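Local atomic coordinates of uncharacterized protein (Streptomyces malaysiense, PDB entry 6ZYL), a protein that catalyses the beta-hydroxylation of thioholgamide as the non-heme monooxygenase ThoJ, probably using iron and 2-oxoglutarate. Residues 74-85 with 108-116; 128-139 with 166-174. All blocks are in the same frame, centred on the assembly; numbering follows the deposited sequence.

Contact 1 of 2, residues 74-85 with 108-116; sequences AAFPKIHLVASW and LVWSTNLFI
Residues 75-80 dock as an irregular loop against residues 109-114 of the long strand 107-117, a buried contact at the main sheet of what is, by family, a double-stranded beta-helix fold. The loop runs antiparallel beside the strand for three residues and takes two backbone bonds from it: Leu114 N to Ala75 O at 2.8 Å, and Thr112 N to Pro77 O at 2.9 Å. The peptide before Pro77 is cis. Further on, the loop turns and side chains take over. With chi1 at 56°, the His80 ring is tucked back over its own backbone, and its ND1 hydrogen-bonds Thr112 OG1, in the ring plane, at 2.9 Å. Val109 CG1 lies over one face of the His80 ring, 3.8 Å from its centroid, while Leu81 CG covers the opposite face. At the far edge NE2 meets a water that also joins Lys78 NZ to Val109 O, so the imidazole is fixed at both nitrogens and on both faces. Replacing His80 with an alanine would probably leave Thr112 OG1 and this water without a ring partner and open a gap beside Val109. Lys78, bent at chi2 (-78°), sends NZ to Trp110 O at 3.2 Å and to a salt bridge with Glu264; Arg286 shares that carbonyl. At the other end Leu114 packs against the loop and next to Cys56 of helix 46-66: its CG lies 3.8 Å from Ile79 CD1, and its CD1 meets the edge of the Trp85 indole, 4.0 Å from CZ2.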
loop_
_atom_site.group_PDB
_atom_site.type_symbol
_atom_site.label_atom_id
_atom_site.label_comp_id
_atom_site.label_asym_id
_atom_site.label_seq_id
_atom_site.Cartn_x
_atom_site.Cartn_y
_atom_site.Cartn_z
ATOM N N ALA A 74 -11.088 -7.278 5.100
ATOM C CA ALA A 74 -10.771 -7.917 3.830
ATOM C C ALA A 74 -9.768 -7.108 3.020
ATOM O O ALA A 74 -8.941 -7.689 2.308
ATOM C CB ALA A 74 -12.051 -8.129 3.019
ATOM N N ALA A 75 -9.808 -5.780 3.120
ATOM C CA ALA A 75 -9.032 -4.908 2.250
ATOM C C ALA A 75 -7.815 -4.298 2.930
ATOM O O ALA A 75 -7.065 -3.561 2.281
ATOM C CB ALA A 75 -9.923 -3.783 1.710
ATOM N N PHE A 76 -7.600 -4.576 4.210
ATOM C CA PHE A 76 -6.494 -3.990 4.957
ATOM C C PHE A 76 -6.453 -4.614 6.350
ATOM O O PHE A 76 -7.473 -5.127 6.812
ATOM C CB PHE A 76 -6.663 -2.478 5.081
ATOM C CG PHE A 76 -7.687 -2.078 6.102
ATOM C CD1 PHE A 76 -9.032 -2.087 5.781
ATOM C CD2 PHE A 76 -7.310 -1.714 7.386
ATOM C CE1 PHE A 76 -9.984 -1.730 6.712
ATOM C CE2 PHE A 76 -8.260 -1.357 8.325
ATOM C CZ PHE A 76 -9.600 -1.365 7.986
ATOM N N PRO A 77 -5.315 -4.595 7.059
ATOM C CA PRO A 77 -3.999 -4.131 6.615
ATOM C C PRO A 77 -2.989 -5.256 6.442
ATOM O O PRO A 77 -1.791 -4.987 6.307
ATOM C CB PRO A 77 -3.572 -3.204 7.753
ATOM C CG PRO A 77 -4.165 -3.888 8.998
ATOM C CD PRO A 77 -5.366 -4.730 8.528
ATOM N N LYS A 78 -3.462 -6.500 6.452
ATOM C CA LYS A 78 -2.574 -7.658 6.458
ATOM C C LYS A 78 -3.089 -8.744 5.517
ATOM O O LYS A 78 -3.116 -9.929 5.851
ATOM C CB LYS A 78 -2.424 -8.210 7.876
ATOM C CG LYS A 78 -1.943 -7.205 8.907
ATOM C CD LYS A 78 -0.443 -6.970 8.798
ATOM C CE LYS A 78 0.029 -5.952 9.827
ATOM N NZ LYS A 78 1.513 -5.905 9.937
ATOM N N ILE A 79 -3.496 -8.347 4.312
ATOM C CA ILE A 79 -3.995 -9.327 3.350
ATOM C C ILE A 79 -2.947 -10.404 3.104
ATOM O O ILE A 79 -3.267 -11.595 3.003
ATOM C CB ILE A 79 -4.401 -8.635 2.036
ATOM C CG1 ILE A 79 -5.359 -7.475 2.299
ATOM C CG2 ILE A 79 -5.044 -9.640 1.082
ATOM C CD1 ILE A 79 -5.615 -6.604 1.075
ATOM N N HIS A 80 -1.677 -10.004 3.021
ATOM C CA HIS A 80 -0.598 -10.921 2.684
ATOM C C HIS A 80 -0.374 -12.004 3.729
ATOM O O HIS A 80 0.369 -12.952 3.457
ATOM C CB HIS A 80 0.699 -10.132 2.486
ATOM C CG HIS A 80 1.082 -9.292 3.667
ATOM N ND1 HIS A 80 0.376 -8.169 4.043
ATOM C CD2 HIS A 80 2.099 -9.409 4.553
ATOM C CE1 HIS A 80 0.939 -7.633 5.110
ATOM N NE2 HIS A 80 1.988 -8.365 5.440
ATOM N N LEU A 81 -0.975 -11.890 4.910
ATOM C CA LEU A 81 -0.802 -12.907 5.938
ATOM C C LEU A 81 -1.813 -14.044 5.825
ATOM O O LEU A 81 -1.618 -15.081 6.472
ATOM C CB LEU A 81 -0.903 -12.277 7.331
ATOM C CG LEU A 81 0.156 -11.237 7.706
ATOM C CD1 LEU A 81 0.029 -10.861 9.187
ATOM C CD2 LEU A 81 1.564 -11.723 7.406
ATOM N N VAL A 82 -2.860 -13.887 5.026
ATOM C CA VAL A 82 -3.882 -14.930 4.890
ATOM C C VAL A 82 -4.137 -15.347 3.452
ATOM O O VAL A 82 -4.669 -16.452 3.228
ATOM C CB VAL A 82 -5.204 -14.476 5.547
ATOM C CG1 VAL A 82 -5.043 -14.353 7.049
ATOM C CG2 VAL A 82 -5.678 -13.162 4.937
ATOM N N ALA A 83 -3.807 -14.538 2.450
ATOM C CA ALA A 83 -4.171 -14.810 1.065
ATOM C C ALA A 83 -2.921 -15.101 0.245
ATOM O O ALA A 83 -1.984 -14.295 0.222
ATOM C CB ALA A 83 -4.937 -13.632 0.459
ATOM N N SER A 84 -2.923 -16.244 -0.442
ATOM C CA SER A 84 -1.746 -16.655 -1.199
ATOM C C SER A 84 -1.427 -15.671 -2.320
ATOM O O SER A 84 -0.254 -15.416 -2.615
ATOM C CB SER A 84 -1.954 -18.059 -1.764
ATOM O OG SER A 84 -1.980 -19.025 -0.726
ATOM N N TRP A 85 -2.457 -15.111 -2.962
ATOM C CA TRP A 85 -2.206 -14.181 -4.059
ATOM C C TRP A 85 -1.496 -12.927 -3.562
ATOM O O TRP A 85 -0.599 -12.405 -4.234
ATOM C CB TRP A 85 -3.516 -13.818 -4.764
ATOM C CG TRP A 85 -4.456 -12.985 -3.947
ATOM C CD1 TRP A 85 -5.490 -13.434 -3.181
ATOM C CD2 TRP A 85 -4.456 -11.557 -3.821
ATOM N NE1 TRP A 85 -6.131 -12.378 -2.582
ATOM C CE2 TRP A 85 -5.514 -11.213 -2.957
ATOM C CE3 TRP A 85 -3.660 -10.536 -4.352
ATOM C CZ2 TRP A 85 -5.799 -9.896 -2.611
ATOM C CZ3 TRP A 85 -3.943 -9.226 -4.005
ATOM C CH2 TRP A 85 -5.005 -8.918 -3.145
ATOM N N LEU A 108 11.094 -5.032 5.038
ATOM C CA LEU A 108 9.956 -5.691 5.655
ATOM C C LEU A 108 8.681 -5.154 5.022
ATOM O O LEU A 108 8.629 -4.005 4.579
ATOM C CB LEU A 108 9.916 -5.455 7.168
ATOM C CG LEU A 108 11.131 -5.902 7.978
ATOM C CD1 LEU A 108 12.009 -4.706 8.295
ATOM C CD2 LEU A 108 10.684 -6.602 9.250
ATOM N N VAL A 109 7.657 -5.999 4.980
ATOM C CA VAL A 109 6.321 -5.584 4.569
ATOM C C VAL A 109 5.558 -5.161 5.818
ATOM O O VAL A 109 5.336 -5.971 6.725
ATOM C CB VAL A 109 5.586 -6.708 3.825
ATOM C CG1 VAL A 109 4.142 -6.299 3.552
ATOM C CG2 VAL A 109 6.306 -7.050 2.529
ATOM N N TRP A 110 5.157 -3.893 5.868
ATOM C CA TRP A 110 4.476 -3.347 7.034
ATOM C C TRP A 110 2.961 -3.420 6.921
ATOM O O TRP A 110 2.282 -3.587 7.940
ATOM C CB TRP A 110 4.914 -1.895 7.251
ATOM C CG TRP A 110 4.360 -1.264 8.488
ATOM C CD1 TRP A 110 4.808 -1.430 9.766
ATOM C CD2 TRP A 110 3.259 -0.355 8.563
ATOM N NE1 TRP A 110 4.050 -0.682 10.634
ATOM C CE2 TRP A 110 3.090 -0.013 9.919
ATOM C CE3 TRP A 110 2.394 0.200 7.614
ATOM C CZ2 TRP A 110 2.093 0.858 10.351
ATOM C CZ3 TRP A 110 1.406 1.064 8.043
ATOM C CH2 TRP A 110 1.263 1.385 9.401
ATOM N N SER A 111 2.413 -3.307 5.712
ATOM C CA SER A 111 0.975 -3.432 5.523
ATOM C C SER A 111 0.680 -3.681 4.051
ATOM O O SER A 111 1.524 -3.451 3.182
ATOM C CB SER A 111 0.235 -2.178 6.001
ATOM O OG SER A 111 0.188 -1.199 4.977
ATOM N N THR A 112 -0.532 -4.167 3.787
ATOM C CA THR A 112 -1.067 -4.253 2.435
ATOM C C THR A 112 -2.480 -3.689 2.432
ATOM O O THR A 112 -3.205 -3.779 3.427
ATOM C CB THR A 112 -1.078 -5.691 1.889
ATOM O OG1 THR A 112 -1.671 -6.581 2.842
ATOM C CG2 THR A 112 0.343 -6.149 1.568
ATOM N N ASN A 113 -2.859 -3.098 1.301
ATOM C CA ASN A 113 -4.161 -2.470 1.142
ATOM C C ASN A 113 -4.712 -2.794 -0.236
ATOM O O ASN A 113 -3.977 -2.768 -1.227
ATOM C CB ASN A 113 -4.080 -0.941 1.293
ATOM C CG ASN A 113 -4.118 -0.491 2.734
ATOM O OD1 ASN A 113 -5.188 -0.301 3.311
ATOM N ND2 ASN A 113 -2.945 -0.307 3.324
ATOM N N LEU A 114 -6.004 -3.096 -0.295
ATOM C CA LEU A 114 -6.739 -3.151 -1.550
ATOM C C LEU A 114 -7.476 -1.826 -1.713
ATOM O O LEU A 114 -8.296 -1.464 -0.865
ATOM C CB LEU A 114 -7.719 -4.322 -1.574
ATOM C CG LEU A 114 -7.230 -5.597 -2.259
ATOM C CD1 LEU A 114 -8.232 -6.726 -2.022
ATOM C CD2 LEU A 114 -7.002 -5.384 -3.745
ATOM N N PHE A 115 -7.162 -1.098 -2.779
ATOM C CA PHE A 115 -7.831 0.157 -3.117
ATOM C C PHE A 115 -8.629 -0.101 -4.391
ATOM O O PHE A 115 -8.069 -0.140 -5.489
ATOM C CB PHE A 115 -6.825 1.290 -3.294
ATOM C CG PHE A 115 -6.107 1.665 -2.028
ATOM C CD1 PHE A 115 -6.815 1.926 -0.863
ATOM C CD2 PHE A 115 -4.728 1.758 -2.000
ATOM C CE1 PHE A 115 -6.157 2.271 0.302
ATOM C CE2 PHE A 115 -4.064 2.105 -0.839
ATOM C CZ PHE A 115 -4.780 2.362 0.314
ATOM N N ILE A 116 -9.934 -0.297 -4.236
ATOM C CA ILE A 116 -10.821 -0.641 -5.339
ATOM C C ILE A 116 -11.801 0.504 -5.544
ATOM O O ILE A 116 -12.484 0.920 -4.601
ATOM C CB ILE A 116 -11.569 -1.959 -5.073
ATOM C CG1 ILE A 116 -10.569 -3.099 -4.868
ATOM C CG2 ILE A 116 -12.516 -2.280 -6.219
ATOM C CD1 ILE A 116 -11.146 -4.301 -4.149
HETATM O O HOH W 1 3.046 -6.933 7.598
#

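Contact 2 of 2, residues 128-139 with 166-174; sequences HQDAVYLGLDGY and SHLHGALPH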
loop_
_atom_site.group_PDB
_atom_site.type_symbol
_atom_site.label_atom_id
_atom_site.label_comp_id
_atom_site.label_asym_id
_atom_site.label_seq_id
_atom_site.Cartn_x
_atom_site.Cartn_y
_atom_site.Cartn_z
ATOM N N HIS A 128 -3.931 14.400 0.159
ATOM C CA HIS A 128 -3.542 13.933 1.483
ATOM C C HIS A 128 -2.318 13.042 1.346
ATOM O O HIS A 128 -1.945 12.628 0.244
ATOM C CB HIS A 128 -4.685 13.182 2.167
ATOM C CG HIS A 128 -4.965 11.839 1.564
ATOM N ND1 HIS A 128 -5.623 11.686 0.362
ATOM C CD2 HIS A 128 -4.668 10.590 1.992
ATOM C CE1 HIS A 128 -5.725 10.399 0.080
ATOM N NE2 HIS A 128 -5.152 9.713 1.052
ATOM N N GLN A 129 -1.695 12.752 2.486
ATOM C CA GLN A 129 -0.506 11.918 2.557
ATOM C C GLN A 129 -0.818 10.639 3.322
ATOM O O GLN A 129 -1.587 10.654 4.289
ATOM C CB GLN A 129 0.649 12.656 3.242
ATOM C CG GLN A 129 1.037 13.974 2.592
ATOM C CD GLN A 129 1.884 14.846 3.505
ATOM O OE1 GLN A 129 1.492 15.153 4.629
ATOM N NE2 GLN A 129 3.054 15.246 3.025
ATOM N N ASP A 130 -0.207 9.532 2.892
ATOM C CA ASP A 130 -0.450 8.255 3.553
ATOM C C ASP A 130 0.069 8.247 4.987
ATOM O O ASP A 130 -0.482 7.546 5.841
ATOM C CB ASP A 130 0.213 7.116 2.772
ATOM C CG ASP A 130 -0.353 6.947 1.374
ATOM O OD1 ASP A 130 -1.547 7.249 1.165
ATOM O OD2 ASP A 130 0.402 6.500 0.485
ATOM N N ALA A 131 1.123 9.017 5.269
ATOM C CA ALA A 131 1.840 8.877 6.530
ATOM C C ALA A 131 1.041 9.359 7.734
ATOM O O ALA A 131 1.407 9.029 8.866
ATOM C CB ALA A 131 3.163 9.644 6.462
ATOM N N VAL A 132 -0.047 10.102 7.518
ATOM C CA VAL A 132 -0.652 10.880 8.600
ATOM C C VAL A 132 -0.979 9.997 9.798
ATOM O O VAL A 132 -0.670 10.340 10.946
ATOM C CB VAL A 132 -1.904 11.619 8.092
ATOM C CG1 VAL A 132 -2.588 12.347 9.242
ATOM C CG2 VAL A 132 -1.533 12.588 6.980
ATOM N N TYR A 133 -1.621 8.854 9.560
ATOM C CA TYR A 133 -2.124 8.031 10.653
ATOM C C TYR A 133 -1.372 6.717 10.814
ATOM O O TYR A 133 -1.835 5.837 11.549
ATOM C CB TYR A 133 -3.616 7.749 10.466
ATOM C CG TYR A 133 -4.475 8.987 10.498
ATOM C CD1 TYR A 133 -4.476 9.821 11.608
ATOM C CD2 TYR A 133 -5.280 9.331 9.418
ATOM C CE1 TYR A 133 -5.252 10.957 11.645
ATOM C CE2 TYR A 133 -6.060 10.467 9.446
ATOM C CZ TYR A 133 -6.040 11.273 10.563
ATOM O OH TYR A 133 -6.811 12.401 10.607
ATOM N N LEU A 134 -0.219 6.559 10.168
ATOM C CA LEU A 134 0.516 5.305 10.281
ATOM C C LEU A 134 1.357 5.227 11.548
ATOM O O LEU A 134 1.739 4.124 11.954
ATOM C CB LEU A 134 1.413 5.111 9.060
ATOM C CG LEU A 134 0.705 5.234 7.712
ATOM C CD1 LEU A 134 1.665 4.881 6.583
ATOM C CD2 LEU A 134 -0.532 4.351 7.658
ATOM N N GLY A 135 1.652 6.359 12.179
ATOM C CA GLY A 135 2.442 6.355 13.394
ATOM C C GLY A 135 3.826 5.771 13.206
ATOM O O GLY A 135 4.271 4.933 13.997
ATOM N N LEU A 136 4.517 6.207 12.158
ATOM C CA LEU A 136 5.845 5.713 11.827
ATOM C C LEU A 136 6.856 6.846 11.928
ATOM O O LEU A 136 6.545 8.000 11.618
ATOM C CB LEU A 136 5.866 5.107 10.420
ATOM C CG LEU A 136 5.039 3.832 10.237
ATOM C CD1 LEU A 136 5.067 3.378 8.785
ATOM C CD2 LEU A 136 5.532 2.725 11.158
ATOM N N ASP A 137 8.063 6.503 12.370
ATOM C CA ASP A 137 9.173 7.440 12.504
ATOM C C ASP A 137 10.335 6.885 11.697
ATOM O O ASP A 137 10.853 5.808 12.013
ATOM C CB ASP A 137 9.554 7.619 13.975
ATOM C CG ASP A 137 10.699 8.601 14.176
ATOM O OD1 ASP A 137 11.071 9.322 13.224
ATOM O OD2 ASP A 137 11.223 8.653 15.309
ATOM N N GLY A 138 10.721 7.600 10.642
ATOM C CA GLY A 138 11.766 7.147 9.746
ATOM C C GLY A 138 11.298 6.801 8.352
ATOM O O GLY A 138 12.118 6.363 7.535
ATOM N N TYR A 139 10.009 6.963 8.052
ATOM C CA TYR A 139 9.536 6.813 6.682
ATOM C C TYR A 139 10.167 7.842 5.757
ATOM O O TYR A 139 10.164 7.653 4.535
ATOM C CB TYR A 139 8.016 6.953 6.639
ATOM C CG TYR A 139 7.537 8.325 7.066
ATOM C CD1 TYR A 139 7.458 9.370 6.155
ATOM C CD2 TYR A 139 7.179 8.578 8.383
ATOM C CE1 TYR A 139 7.033 10.626 6.542
ATOM C CE2 TYR A 139 6.749 9.830 8.780
ATOM C CZ TYR A 139 6.679 10.850 7.855
ATOM O OH TYR A 139 6.252 12.100 8.240
ATOM N N SER A 166 6.053 17.055 -3.268
ATOM C CA SER A 166 5.269 17.371 -2.079
ATOM C C SER A 166 5.722 16.614 -0.838
ATOM O O SER A 166 5.126 16.806 0.228
ATOM C CB SER A 166 3.794 17.069 -2.345
ATOM O OG SER A 166 3.616 15.709 -2.713
ATOM N N HIS A 167 6.756 15.781 -0.940
ATOM C CA HIS A 167 7.164 14.900 0.143
ATOM C C HIS A 167 8.342 15.425 0.952
ATOM O O HIS A 167 8.691 14.817 1.970
ATOM C CB HIS A 167 7.553 13.531 -0.426
ATOM C CG HIS A 167 8.796 13.567 -1.262
ATOM N ND1 HIS A 167 8.908 14.348 -2.393
ATOM C CD2 HIS A 167 9.984 12.931 -1.127
ATOM C CE1 HIS A 167 10.110 14.190 -2.919
ATOM N NE2 HIS A 167 10.781 13.332 -2.172
ATOM N N LEU A 168 8.961 16.526 0.531
ATOM C CA LEU A 168 10.288 16.865 1.030
ATOM C C LEU A 168 10.283 17.354 2.473
ATOM O O LEU A 168 11.346 17.383 3.101
ATOM C CB LEU A 168 10.919 17.915 0.117
ATOM C CG LEU A 168 11.191 17.394 -1.297
ATOM C CD1 LEU A 168 11.352 18.518 -2.302
ATOM C CD2 LEU A 168 12.426 16.491 -1.295
ATOM N N HIS A 169 9.124 17.723 3.019
ATOM C CA HIS A 169 9.027 18.151 4.409
ATOM C C HIS A 169 8.281 17.139 5.275
ATOM O O HIS A 169 7.758 17.500 6.334
ATOM C CB HIS A 169 8.353 19.520 4.495
ATOM C CG HIS A 169 9.104 20.609 3.794
ATOM N ND1 HIS A 169 10.464 20.785 3.936
ATOM C CD2 HIS A 169 8.686 21.577 2.945
ATOM C CE1 HIS A 169 10.851 21.815 3.204
ATOM N NE2 HIS A 169 9.792 22.313 2.594
ATOM N N GLY A 170 8.222 15.881 4.846
ATOM C CA GLY A 170 7.531 14.874 5.623
ATOM C C GLY A 170 6.036 15.144 5.699
ATOM O O GLY A 170 5.469 15.918 4.925
ATOM N N ALA A 171 5.394 14.479 6.658
ATOM C CA ALA A 171 3.962 14.655 6.853
ATOM C C ALA A 171 3.661 16.101 7.221
ATOM O O ALA A 171 4.423 16.747 7.941
ATOM C CB ALA A 171 3.456 13.714 7.946
ATOM N N LEU A 172 2.556 16.608 6.732
ATOM C CA LEU A 172 2.126 17.970 6.971
ATOM C C LEU A 172 0.779 17.979 7.628
ATOM O O LEU A 172 0.107 16.985 7.625
ATOM C CB LEU A 172 2.059 18.748 5.674
ATOM C CG LEU A 172 3.377 18.758 4.958
ATOM C CD1 LEU A 172 3.287 19.421 3.618
ATOM C CD2 LEU A 172 4.452 19.385 5.801
ATOM N N PRO A 173 0.367 19.126 8.196
ATOM C CA PRO A 173 -0.925 19.098 8.868
ATOM C C PRO A 173 -2.086 18.832 7.931
ATOM O O PRO A 173 -2.069 19.220 6.793
ATOM C CB PRO A 173 -1.060 20.497 9.435
ATOM C CG PRO A 173 0.294 21.070 9.416
ATOM C CD PRO A 173 0.930 20.480 8.220
ATOM N N HIS A 174 -3.081 18.132 8.429
ATOM C CA HIS A 174 -4.221 17.787 7.649
ATOM C C HIS A 174 -5.463 18.220 8.401
ATOM O O HIS A 174 -6.484 18.493 7.811
ATOM C CB HIS A 174 -4.251 16.274 7.429
ATOM C CG HIS A 174 -3.381 15.778 6.310
ATOM N ND1 HIS A 174 -2.011 15.850 6.326
ATOM C CD2 HIS A 174 -3.700 15.126 5.176
ATOM C CE1 HIS A 174 -1.534 15.312 5.233
ATOM N NE2 HIS A 174 -2.536 14.862 4.523
#
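Gln129 grips the backbone of residues 170-172 with both ends of its amide. Gln129 OE1 takes the N-H of Leu172 at 2.8 Å, in the carbonyl plane and on a lone pair, while Gln129 NE2 gives a bond to Gly170 O at 3.1 Å and another to Ala215 O. Gln129 N donates to His174 NE2 at 3.1 Å, slightly out of the ring plane. That ring is turned into place by its other nitrogen: His174 ND1 donates to Leu172 O at 2.7 Å. Ala171 N finds the hydroxyl of Tyr139 at the ring edge, 3.0 Å from OH. Around these bonds, Ala131 CB meets Ala171 CB at 4.3 Å, and Val132 CG2 makes a CH-pi approach to one face of the His174 ring, though its closeness is doubtful. Gln129 is the middle residue of a His-X-Asp sequence, the pattern that supplies two iron ligands in related dioxygenases; here Asp130 points away from 166-174 and bonds His212 and His218. The weakly bonded strand 128-129 lies at one edge of a four-stranded antiparallel sheet, beside strand 217-220. Leu134 and Leu136 rest on Trp110 of strand 107-117, and Tyr133 O bonds Thr293 of helix 273-295.

How the contacts relate
From the N terminus, the chain runs through helix 46-66 to the loop at 74-85, then through helices 84-90 and 93-103 before strand 107-117 returns to close contact 1. Only after that does contact 2 open at 128-139; it closes at 166-174, past strands 143-149 and 160-162. The two loops therefore follow in series, neither enclosing nor crossing the other. The centres of the contacts lie about 21 Å apart, yet they meet at Trp110: its CZ2 is 3.7 Å from Leu134 O, and its indole also packs on Leu136 CD2. Contact 1 thus joins the helical N-terminal part to the main sheet, and contact 2 joins the edge of the four-stranded sheet to the loop after strand 160-162.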